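Local coordinates for protein nucleoside-triphosphatase THEP1 (Aquifex aeolicus, PDB 1YE8) that hydrolyses nucleoside triphosphates, including ATP, GTP, CTP, TTP and UTP, to their diphosphates and phosphate, and shows no kinase activity, at residues D120-R123 / Q124-D128; F59-K62 / F63-S66. All blocks are in the same frame, centred on the assembly; numbering follows the deposited sequence.

Contact 1. Residues D120-R123 / Q124-D128; sequences DLVR and QIMHD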
ATOM      1  N   ASP A 120      -9.052   9.833  -2.352  1.00 11.62           N
ATOM      2  CA  ASP A 120     -10.477   9.670  -2.085  1.00 12.53           C
ATOM      3  C   ASP A 120     -10.827   8.192  -1.911  1.00 11.98           C
ATOM      4  O   ASP A 120     -11.598   7.825  -1.026  1.00 13.08           O
ATOM      5  CB  ASP A 120     -11.321  10.304  -3.195  1.00 14.06           C
ATOM      6  CG  ASP A 120     -11.165  11.821  -3.272  1.00 15.98           C
ATOM      7  OD1 ASP A 120     -10.711  12.450  -2.287  1.00 17.59           O
ATOM      8  OD2 ASP A 120     -11.443  12.458  -4.303  1.00 19.32           O
ATOM      9  N   LEU A 121     -10.285   7.343  -2.777  1.00 11.63           N
ATOM     10  CA  LEU A 121     -10.566   5.923  -2.693  1.00 11.62           C
ATOM     11  C   LEU A 121      -9.942   5.290  -1.428  1.00 11.43           C
ATOM     12  O   LEU A 121     -10.578   4.468  -0.758  1.00 11.91           O
ATOM     13  CB  LEU A 121     -10.093   5.226  -3.974  1.00 12.74           C
ATOM     14  CG  LEU A 121     -10.390   3.741  -4.116  1.00 13.29           C
ATOM     15  CD1 LEU A 121     -11.845   3.401  -3.908  1.00 14.60           C
ATOM     16  CD2 LEU A 121      -9.961   3.321  -5.508  1.00 13.92           C
ATOM     17  N   VAL A 122      -8.720   5.696  -1.085  1.00 11.25           N
ATOM     18  CA  VAL A 122      -8.114   5.259   0.175  1.00 12.17           C
ATOM     19  C   VAL A 122      -8.968   5.641   1.386  1.00 12.26           C
ATOM     20  O   VAL A 122      -9.185   4.807   2.261  1.00 12.71           O
ATOM     21  CB  VAL A 122      -6.669   5.779   0.320  1.00 12.17           C
ATOM     22  CG1 VAL A 122      -6.152   5.702   1.775  1.00 13.50           C
ATOM     23  CG2 VAL A 122      -5.764   5.015  -0.627  1.00 12.68           C
ATOM     24  N   ARG A 123      -9.456   6.881   1.429  1.00 13.25           N
ATOM     25  CA  ARG A 123     -10.316   7.300   2.542  1.00 13.93           C
ATOM     26  C   ARG A 123     -11.581   6.446   2.630  1.00 14.14           C
ATOM     27  O   ARG A 123     -11.982   6.027   3.716  1.00 15.20           O
ATOM     28  CB  ARG A 123     -10.675   8.779   2.445  1.00 14.86           C
ATOM     29  CG  ARG A 123      -9.615   9.700   2.958  1.00 14.99           C
ATOM     30  CD  ARG A 123     -10.171  10.991   3.524  1.00 15.99           C
ATOM     31  NE  ARG A 123      -9.058  11.819   3.923  1.00 15.98           N
ATOM     32  CZ  ARG A 123      -8.419  12.632   3.115  1.00 18.17           C
ATOM     33  NH1 ARG A 123      -8.785  12.747   1.838  1.00 19.29           N
ATOM     34  NH2 ARG A 123      -7.400  13.334   3.584  1.00 21.18           N
ATOM     35  N   GLN A 124     -12.196   6.165   1.484  1.00 13.90           N
ATOM     36  CA  GLN A 124     -13.397   5.347   1.458  1.00 14.54           C
ATOM     37  C   GLN A 124     -13.092   3.958   2.003  1.00 13.60           C
ATOM     38  O   GLN A 124     -13.811   3.444   2.851  1.00 14.97           O
ATOM     39  CB  GLN A 124     -13.963   5.271   0.039  1.00 15.86           C
ATOM     40  CG  GLN A 124     -15.400   4.774  -0.009  1.00 19.53           C
ATOM     41  CD  GLN A 124     -16.036   4.868  -1.380  1.00 23.49           C
ATOM     42  OE1 GLN A 124     -17.247   4.647  -1.513  1.00 26.78           O
ATOM     43  NE2 GLN A 124     -15.241   5.184  -2.401  1.00 24.36           N
ATOM     44  N   ILE A 125     -12.008   3.345   1.528  1.00 12.83           N
ATOM     45  CA  ILE A 125     -11.667   1.990   1.932  1.00 12.21           C
ATOM     46  C   ILE A 125     -11.269   1.893   3.408  1.00 11.48           C
ATOM     47  O   ILE A 125     -11.764   1.036   4.152  1.00 11.66           O
ATOM     48  CB  ILE A 125     -10.517   1.437   1.029  1.00 12.04           C
ATOM     49  CG1 ILE A 125     -11.024   1.172  -0.405  1.00 12.12           C
ATOM     50  CG2 ILE A 125      -9.869   0.215   1.666  1.00 12.65           C
ATOM     51  CD1 ILE A 125      -9.897   0.991  -1.428  1.00 11.98           C
HETATM   52  N   MSE A 126     -10.396   2.791   3.845  1.00 11.51           N
HETATM   53  CA  MSE A 126      -9.831   2.694   5.182  1.00 11.76           C
HETATM   54  C   MSE A 126     -10.851   2.927   6.293  1.00 12.48           C
HETATM   55  O   MSE A 126     -10.716   2.368   7.376  1.00 12.79           O
HETATM   56  CB  MSE A 126      -8.634   3.630   5.312  1.00 12.15           C
HETATM   57  CG  MSE A 126      -7.498   3.282   4.296  1.00 14.05           C
HETATM   58 SE   MSE A 126      -6.826   1.432   4.355  1.00 21.75          SE
HETATM   59  CE  MSE A 126      -6.319   1.646   6.017  1.00 16.48           C
ATOM     60  N   HIS A 127     -11.893   3.702   5.994  1.00 12.90           N
ATOM     61  CA  HIS A 127     -12.906   4.007   6.988  1.00 13.73           C
ATOM     62  C   HIS A 127     -14.129   3.106   6.867  1.00 14.98           C
ATOM     63  O   HIS A 127     -15.098   3.272   7.624  1.00 16.45           O
ATOM     64  CB  HIS A 127     -13.266   5.492   6.928  1.00 13.54           C
ATOM     65  CG  HIS A 127     -12.124   6.394   7.273  1.00 13.16           C
ATOM     66  ND1 HIS A 127     -11.627   6.511   8.556  1.00 13.33           N
ATOM     67  CD2 HIS A 127     -11.361   7.202   6.500  1.00 14.12           C
ATOM     68  CE1 HIS A 127     -10.622   7.365   8.557  1.00 13.39           C
ATOM     69  NE2 HIS A 127     -10.437   7.800   7.324  1.00 14.23           N
ATOM     70  N   ASP A 128     -14.092   2.152   5.938  1.00 15.33           N
ATOM     71  CA  ASP A 128     -15.184   1.204   5.775  1.00 16.51           C
ATOM     72  C   ASP A 128     -14.912   0.018   6.696  1.00 18.34           C
ATOM     73  O   ASP A 128     -13.972  -0.745   6.462  1.00 17.52           O
ATOM     74  CB  ASP A 128     -15.290   0.747   4.319  1.00 16.57           C
ATOM     75  CG  ASP A 128     -16.522  -0.097   4.051  1.00 16.98           C
ATOM     76  OD1 ASP A 128     -17.008  -0.790   4.981  1.00 19.83           O
ATOM     77  OD2 ASP A 128     -17.056  -0.143   2.930  1.00 17.20           O
TER
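Val122 and Met126, a selenomethionine, meet side by side one turn apart on the helix 116-126, with Val122 CG1 3.7 Å from Met126 CG. CG1 stands anti to the backbone N (chi1 163°), which brings this branch down the helix toward the later turn. The other apolar pair is Leu121 with Ile125: CG of the leucine lies 3.9 Å from CD1 of the isoleucine, the two side chains crossing at a slant. Leu121 CD1 also comes to the amide end of Gln124, but only loosely, 4.1 Å from NE2.

Four backbone hydrogen bonds of the i to i+4 kind link the same two turns. The shortest goes from Met126 N to Val122 O at 2.8 Å, nearly along the C=O axis. The last, from His127 N to Arg123 O, is stretched to 3.3 Å and bent at 147°. That same carbonyl oxygen sits near the plane of the histidine ring, at its edge, 3.1 Å from His127 CD2.

The polar ends of Arg123 and His127 converge on Glu148, whose OE1 forms a salt bridge with Arg123 NE while OE2 is hydrogen-bonded to His127 NE2. In this beta-alpha-beta crossover Ile125 and Met126 reach Val133 of the sheet, Leu121 and Ile125 meet helix 77-97, and Val122 and Met126 meet helix 144-150, which also carries Glu148. The chemistry thus joins apolar and charged contacts to one neighbouring helix, and the bond to Glu148 probably fixes the turn of the imidazole, with Arg123 O close to its CD2 edge.

Contact 2. Residues F59-K62 / F63-S66; sequences FSSK and FFTS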
ATOM      1  N   PHE A  59       5.976   4.619 -12.291  1.00 10.65           N
ATOM      2  CA  PHE A  59       5.213   5.854 -12.136  1.00 10.07           C
ATOM      3  C   PHE A  59       5.989   6.998 -11.488  1.00  9.76           C
ATOM      4  O   PHE A  59       5.499   8.114 -11.427  1.00 11.00           O
ATOM      5  CB  PHE A  59       3.912   5.596 -11.355  1.00  9.94           C
ATOM      6  CG  PHE A  59       4.113   5.319  -9.869  1.00 10.18           C
ATOM      7  CD1 PHE A  59       4.353   4.026  -9.417  1.00 10.05           C
ATOM      8  CD2 PHE A  59       4.025   6.344  -8.941  1.00 10.23           C
ATOM      9  CE1 PHE A  59       4.523   3.752  -8.044  1.00 11.29           C
ATOM     10  CE2 PHE A  59       4.214   6.087  -7.566  1.00 10.17           C
ATOM     11  CZ  PHE A  59       4.458   4.778  -7.125  1.00 11.07           C
ATOM     12  N   SER A  60       7.194   6.725 -10.999  1.00 10.54           N
ATOM     13  CA  SER A  60       8.015   7.765 -10.408  1.00 11.24           C
ATOM     14  C   SER A  60       9.449   7.471 -10.789  1.00 10.98           C
ATOM     15  O   SER A  60       9.890   6.333 -10.674  1.00 12.46           O
ATOM     16  CB  SER A  60       7.862   7.746  -8.890  1.00 12.09           C
ATOM     17  OG  SER A  60       8.729   8.678  -8.276  1.00 14.45           O
ATOM     18  N   SER A  61      10.173   8.483 -11.261  1.00 11.35           N
ATOM     19  CA  SER A  61      11.532   8.256 -11.747  1.00 11.57           C
ATOM     20  C   SER A  61      12.348   9.534 -11.712  1.00 11.47           C
ATOM     21  O   SER A  61      11.815  10.623 -11.934  1.00 11.23           O
ATOM     22  CB  SER A  61      11.518   7.719 -13.193  1.00 12.01           C
ATOM     23  OG  SER A  61      12.841   7.523 -13.712  1.00 13.55           O
ATOM     24  N   LYS A  62      13.648   9.378 -11.461  1.00 12.30           N
ATOM     25  CA  LYS A  62      14.609  10.463 -11.660  1.00 13.15           C
ATOM     26  C   LYS A  62      14.627  10.980 -13.110  1.00 13.46           C
ATOM     27  O   LYS A  62      15.030  12.115 -13.334  1.00 14.35           O
ATOM     28  CB  LYS A  62      16.009  10.035 -11.204  1.00 13.81           C
ATOM     29  CG  LYS A  62      16.058   9.738  -9.712  1.00 15.40           C
ATOM     30  CD  LYS A  62      17.456   9.502  -9.200  1.00 16.86           C
ATOM     31  CE  LYS A  62      17.401   9.332  -7.711  1.00 18.29           C
ATOM     32  NZ  LYS A  62      18.665   9.687  -7.045  1.00 20.30           N
ATOM     33  N   PHE A  63      14.179  10.171 -14.074  1.00 13.72           N
ATOM     34  CA  PHE A  63      14.124  10.631 -15.466  1.00 14.66           C
ATOM     35  C   PHE A  63      12.849  11.386 -15.806  1.00 14.27           C
ATOM     36  O   PHE A  63      12.774  12.026 -16.864  1.00 15.25           O
ATOM     37  CB  PHE A  63      14.215   9.453 -16.439  1.00 15.51           C
ATOM     38  CG  PHE A  63      15.491   8.668 -16.364  1.00 18.60           C
ATOM     39  CD1 PHE A  63      16.723   9.264 -16.656  1.00 20.46           C
ATOM     40  CD2 PHE A  63      15.458   7.308 -16.058  1.00 21.27           C
ATOM     41  CE1 PHE A  63      17.906   8.518 -16.604  1.00 22.64           C
ATOM     42  CE2 PHE A  63      16.638   6.549 -16.005  1.00 23.45           C
ATOM     43  CZ  PHE A  63      17.863   7.155 -16.281  1.00 23.68           C
ATOM     44  N   PHE A  64      11.830  11.309 -14.952  1.00 12.64           N
ATOM     45  CA  PHE A  64      10.542  11.906 -15.296  1.00 12.38           C
ATOM     46  C   PHE A  64      10.483  13.381 -14.982  1.00 13.03           C
ATOM     47  O   PHE A  64      10.705  13.798 -13.833  1.00 13.83           O
ATOM     48  CB  PHE A  64       9.401  11.248 -14.510  1.00 12.19           C
ATOM     49  CG  PHE A  64       9.015   9.864 -14.962  1.00 12.04           C
ATOM     50  CD1 PHE A  64       9.604   9.231 -16.055  1.00 13.05           C
ATOM     51  CD2 PHE A  64       8.022   9.180 -14.251  1.00 11.60           C
ATOM     52  CE1 PHE A  64       9.225   7.947 -16.433  1.00 13.33           C
ATOM     53  CE2 PHE A  64       7.618   7.915 -14.627  1.00 11.92           C
ATOM     54  CZ  PHE A  64       8.214   7.280 -15.720  1.00 12.00           C
ATOM     55  N   THR A  65      10.138  14.175 -15.990  1.00 13.53           N
ATOM     56  CA  THR A  65       9.816  15.563 -15.762  1.00 13.98           C
ATOM     57  C   THR A  65       8.407  15.676 -15.180  1.00 13.85           C
ATOM     58  O   THR A  65       7.452  15.145 -15.757  1.00 13.82           O
ATOM     59  CB  THR A  65       9.910  16.303 -17.090  1.00 14.61           C
ATOM     60  OG1 THR A  65      11.274  16.253 -17.532  1.00 16.30           O
ATOM     61  CG2 THR A  65       9.569  17.787 -16.899  1.00 14.78           C
ATOM     62  N   SER A  66       8.277  16.370 -14.046  1.00 13.94           N
ATOM     63  CA  SER A  66       6.984  16.520 -13.389  1.00 14.21           C
ATOM     64  C   SER A  66       6.909  17.741 -12.494  1.00 15.19           C
ATOM     65  O   SER A  66       7.924  18.168 -11.968  1.00 15.70           O
ATOM     66  CB  SER A  66       6.676  15.270 -12.542  1.00 14.23           C
ATOM     67  OG  SER A  66       5.343  15.310 -12.071  1.00 14.00           O
TER
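Phe59 meets the ring of Phe64 through its backbone: its carbonyl carbon lies 3.7 Å from Phe64 CE2, and its carbonyl oxygen lies at the ring edge, in plane. Its own side chain heads the other way, toward Phe80. Phe59 and Ser60 form a classic beta bulge opposite Phe47, and Ser60 joins the contact through its N, 3.8 Å from Phe64 CE2.

Ser61 does most of the work. Its CB sits over the face of the Phe64 ring, 3.7 Å from the centroid and 11° off the ring normal, a CH-pi contact centred on the aromatic system. Its OG, extended away from the backbone N (chi1 178°), reaches forward along the chain to accept the N-H of Phe63 at 3.0 Å in a nearly straight bond, which makes an ST turn. The same oxygen comes within 3.5 Å of Phe63 CD2, approaching that ring obliquely. Ser61 O takes the N-H of Phe64 at 3.1 Å, closing a type I beta turn; the donor stands well above the carbonyl plane, 68° out of it. The side chain of Lys62, in the second position of the turn, touches Ser72 and Tyr73.

With an alanine in place of Phe64, the methylene of Ser61 would probably lose the aromatic face beneath it and the bulged strand end its edge neighbour, and the segment after the turn would be freer to shift. One serine therefore serves the strand-to-loop exit three times over, its hydroxyl and carbonyl accepting successive amides while its carbon packs on the ring, which ties the direction of the departing chain to the end of strand 56-61.

In the fold
Contact 1 belongs to the helix between strands 102-105 and 132-136 of the parallel sheet, contact 2 to the end of a strand in the antiparallel sheet; their centres lie 27 Å apart and their nearest atoms about 12 Å. Helix 77-97 touches both, through Tyr92 against Ile125 and Phe80 against Phe59. In contact 1 the side chain of Ile125 is about 4 Å from that of Ile103, in a strand predicted to contribute to ATP binding. In contact 2 the side chain of Phe59 is about 8 Å from that of Glu107, in the same predicted site, and about 10 Å from a bound magnesium ion. Contact 1 thus packs against a strand of the predicted site, while contact 2 stands farther off.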